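Local coordinates for protein 2-ON-2 hemoglobin (Agrobacterium tumefaciens, PDB 2XYK) that binds heme b and, as a group II truncated (2-on-2) hemoglobin, probably binds oxygen reversibly at the heme iron, at residues R24-M29 against A40-D45. Residues are numbered along the deposited sequence; the frame is centred on the assembly and turned at random.
Sequences RFYELM and AIHPAD. With HEM (protoporphyrin IX containing Fe), chain C.
On the distal side of the heme pocket, H42, from the loop after helix 36-41, lines the heme, backed by Y26 and M29 of helix 14-31; all three side chains are buried. H42 lies between M29 and the porphyrin. One face of its imidazole takes the thioether, with M29 SD 3.5 Å from H42 ND1 and displaced toward the ring's rim, while M29 CE sits 3.9 Å from the ring centroid in a CH-pi contact. A bend at chi3 (-63°) folds that methyl back over the imidazole, so that sulfur and methyl share the same face. The opposite face looks onto the heme, where H42 CE1 comes within 3.4 Å of the meso carbon CHB. Y26 approaches edge-first in an offset edge-to-face pair, its CE1 4.0 Å from H42 NE2 and the two ring planes at 71°; F25 CD2 covers one face of the phenol.

No direct hydrogen bond joins the segments. Instead, water 1 bridges the two polar ends, 2.6 Å from Y26 OH and 2.6 Å from H42 NE2, lying in the plane of both rings. At the other nitrogen, H42 ND1 bonds to the carbonyl oxygen of C38, and this grip, together with the water and the two covered faces, should limit rotation of the imidazole. Water 2 is bound to the iron at 1.9 Å, on the side where Y26 and H42 lie; the axial protein ligand is H80. A helix tyrosine and a loop histidine joined through water beside the sixth coordination site are part of the polar distal pocket of this group II 2-on-2 globin.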
# COMPACT_ATOMS: atom_id res chain seq x y z
N ARG A 24 3.14 -9.60 -0.56
CA ARG A 24 1.90 -10.28 -0.92
C ARG A 24 1.01 -9.42 -1.84
O ARG A 24 0.31 -9.96 -2.68
CB ARG A 24 1.12 -10.69 0.35
CG ARG A 24 -0.16 -11.53 0.08
CD ARG A 24 0.21 -12.85 -0.68
NE ARG A 24 -0.96 -13.72 -0.90
CZ ARG A 24 -1.08 -14.61 -1.88
NH1 ARG A 24 -0.12 -14.76 -2.79
NH2 ARG A 24 -2.18 -15.36 -1.96
N PHE A 25 1.02 -8.10 -1.63
CA PHE A 25 0.26 -7.15 -2.47
C PHE A 25 0.63 -7.22 -3.96
O PHE A 25 -0.23 -7.35 -4.81
CB PHE A 25 0.45 -5.72 -1.96
CG PHE A 25 -0.20 -4.66 -2.81
CD1 PHE A 25 -1.59 -4.58 -2.91
CD2 PHE A 25 0.57 -3.70 -3.47
CE1 PHE A 25 -2.22 -3.58 -3.69
CE2 PHE A 25 -0.04 -2.70 -4.25
CZ PHE A 25 -1.44 -2.65 -4.35
N TYR A 26 1.93 -7.11 -4.26
CA TYR A 26 2.42 -7.15 -5.65
C TYR A 26 2.30 -8.56 -6.24
O TYR A 26 2.02 -8.70 -7.42
CB TYR A 26 3.85 -6.56 -5.77
CG TYR A 26 3.82 -5.06 -5.57
CD1 TYR A 26 3.32 -4.23 -6.55
CD2 TYR A 26 4.20 -4.48 -4.36
CE1 TYR A 26 3.22 -2.87 -6.36
CE2 TYR A 26 4.14 -3.12 -4.17
CZ TYR A 26 3.64 -2.32 -5.16
OH TYR A 26 3.56 -0.97 -4.97
N GLU A 27 2.47 -9.59 -5.41
CA GLU A 27 2.21 -10.98 -5.82
C GLU A 27 0.77 -11.19 -6.29
O GLU A 27 0.52 -11.67 -7.41
CB GLU A 27 2.51 -11.92 -4.65
CG GLU A 27 2.54 -13.39 -4.99
CD GLU A 27 2.70 -14.26 -3.72
OE1 GLU A 27 2.56 -13.73 -2.59
OE2 GLU A 27 2.97 -15.49 -3.86
N LEU A 28 -0.20 -10.81 -5.44
CA LEU A 28 -1.61 -10.87 -5.86
C LEU A 28 -1.86 -10.03 -7.13
O LEU A 28 -2.61 -10.43 -8.00
CB LEU A 28 -2.55 -10.45 -4.72
CG LEU A 28 -2.63 -11.41 -3.51
CD1 LEU A 28 -3.41 -10.77 -2.38
CD2 LEU A 28 -3.23 -12.80 -3.88
N MET A 29 -1.20 -8.88 -7.23
CA MET A 29 -1.40 -7.98 -8.38
C MET A 29 -0.87 -8.63 -9.66
O MET A 29 -1.45 -8.46 -10.72
CB MET A 29 -0.72 -6.63 -8.14
CG MET A 29 -1.16 -5.58 -9.15
SD MET A 29 -0.07 -4.17 -9.26
CE MET A 29 -0.23 -3.52 -7.60
N ALA A 40 -1.61 -3.87 -15.43
CA ALA A 40 -1.25 -3.34 -16.75
C ALA A 40 -0.54 -1.99 -16.71
O ALA A 40 0.29 -1.72 -17.57
CB ALA A 40 -2.50 -3.28 -17.69
N ILE A 41 -0.83 -1.18 -15.69
CA ILE A 41 -0.29 0.18 -15.62
C ILE A 41 0.97 0.26 -14.77
O ILE A 41 1.62 1.28 -14.73
CB ILE A 41 -1.36 1.22 -15.11
CG1 ILE A 41 -1.85 0.89 -13.68
CG2 ILE A 41 -2.56 1.30 -16.10
CD1 ILE A 41 -2.39 2.08 -12.90
N HIS A 42 1.31 -0.82 -14.09
CA HIS A 42 2.52 -0.89 -13.29
C HIS A 42 3.67 -1.29 -14.21
O HIS A 42 3.43 -1.88 -15.29
CB HIS A 42 2.36 -1.88 -12.10
CG HIS A 42 1.80 -1.26 -10.86
ND1 HIS A 42 0.45 -1.04 -10.67
CD2 HIS A 42 2.42 -0.77 -9.76
CE1 HIS A 42 0.26 -0.47 -9.49
NE2 HIS A 42 1.44 -0.30 -8.91
N PRO A 43 4.92 -0.97 -13.80
CA PRO A 43 6.12 -1.37 -14.57
C PRO A 43 6.19 -2.89 -14.79
O PRO A 43 5.71 -3.67 -13.95
CB PRO A 43 7.30 -0.86 -13.72
CG PRO A 43 6.66 0.28 -12.77
CD PRO A 43 5.23 -0.20 -12.57
N ALA A 44 6.79 -3.31 -15.92
CA ALA A 44 6.93 -4.72 -16.22
C ALA A 44 7.72 -5.45 -15.13
O ALA A 44 7.40 -6.59 -14.78
CB ALA A 44 7.59 -4.93 -17.61
N ASP A 45 8.72 -4.76 -14.56
CA ASP A 45 9.40 -5.28 -13.37
C ASP A 45 8.86 -4.55 -12.15
O ASP A 45 9.07 -3.33 -11.99
CB ASP A 45 10.93 -5.09 -13.50
CG ASP A 45 11.71 -5.60 -12.26
OD1 ASP A 45 11.10 -6.01 -11.24
OD2 ASP A 45 12.96 -5.60 -12.32
CHA HEM C . 3.25 4.30 -7.18
CHB HEM C . -1.02 2.64 -8.98
CHC HEM C . -3.15 3.96 -4.78
CHD HEM C . 1.21 4.46 -2.74
C1A HEM C . 2.28 3.81 -8.04
C2A HEM C . 2.45 3.52 -9.45
C3A HEM C . 1.29 3.08 -9.95
C4A HEM C . 0.32 3.04 -8.87
CMA HEM C . 0.95 2.64 -11.41
CAA HEM C . 3.79 3.73 -10.20
CBA HEM C . 4.70 2.53 -9.84
CGA HEM C . 6.20 2.82 -9.91
O1A HEM C . 6.67 3.99 -10.03
O2A HEM C . 6.98 1.83 -9.84
C1B HEM C . -2.00 2.87 -8.02
C2B HEM C . -3.44 2.65 -8.12
C3B HEM C . -4.00 3.03 -6.95
C4B HEM C . -2.94 3.49 -6.07
CMB HEM C . -4.20 2.08 -9.33
CAB HEM C . -5.49 3.00 -6.53
CBB HEM C . -6.35 3.91 -7.01
C1C HEM C . -2.17 4.17 -3.85
C2C HEM C . -2.39 4.42 -2.45
C3C HEM C . -1.19 4.55 -1.86
C4C HEM C . -0.17 4.39 -2.89
CMC HEM C . -3.80 4.51 -1.84
CAC HEM C . -0.92 4.84 -0.36
CBC HEM C . -1.45 4.05 0.60
C1D HEM C . 2.18 4.56 -3.72
C2D HEM C . 3.57 4.94 -3.54
C3D HEM C . 4.19 4.90 -4.92
C4D HEM C . 3.14 4.49 -5.81
CMD HEM C . 4.26 5.31 -2.20
CAD HEM C . 5.66 5.22 -5.30
CBD HEM C . 5.63 6.73 -5.60
CGD HEM C . 6.95 7.20 -6.18
O1D HEM C . 7.19 7.04 -7.41
O2D HEM C . 7.74 7.74 -5.39
NA HEM C . 0.97 3.51 -7.71
NB HEM C . -1.74 3.37 -6.75
NC HEM C . -0.82 4.16 -4.10
ND HEM C . 1.98 4.30 -5.07
FE HEM C . 0.10 3.87 -5.89
O HOH W 1 2.22 0.61 -6.58
O HOH W 2 0.43 2.04 -5.35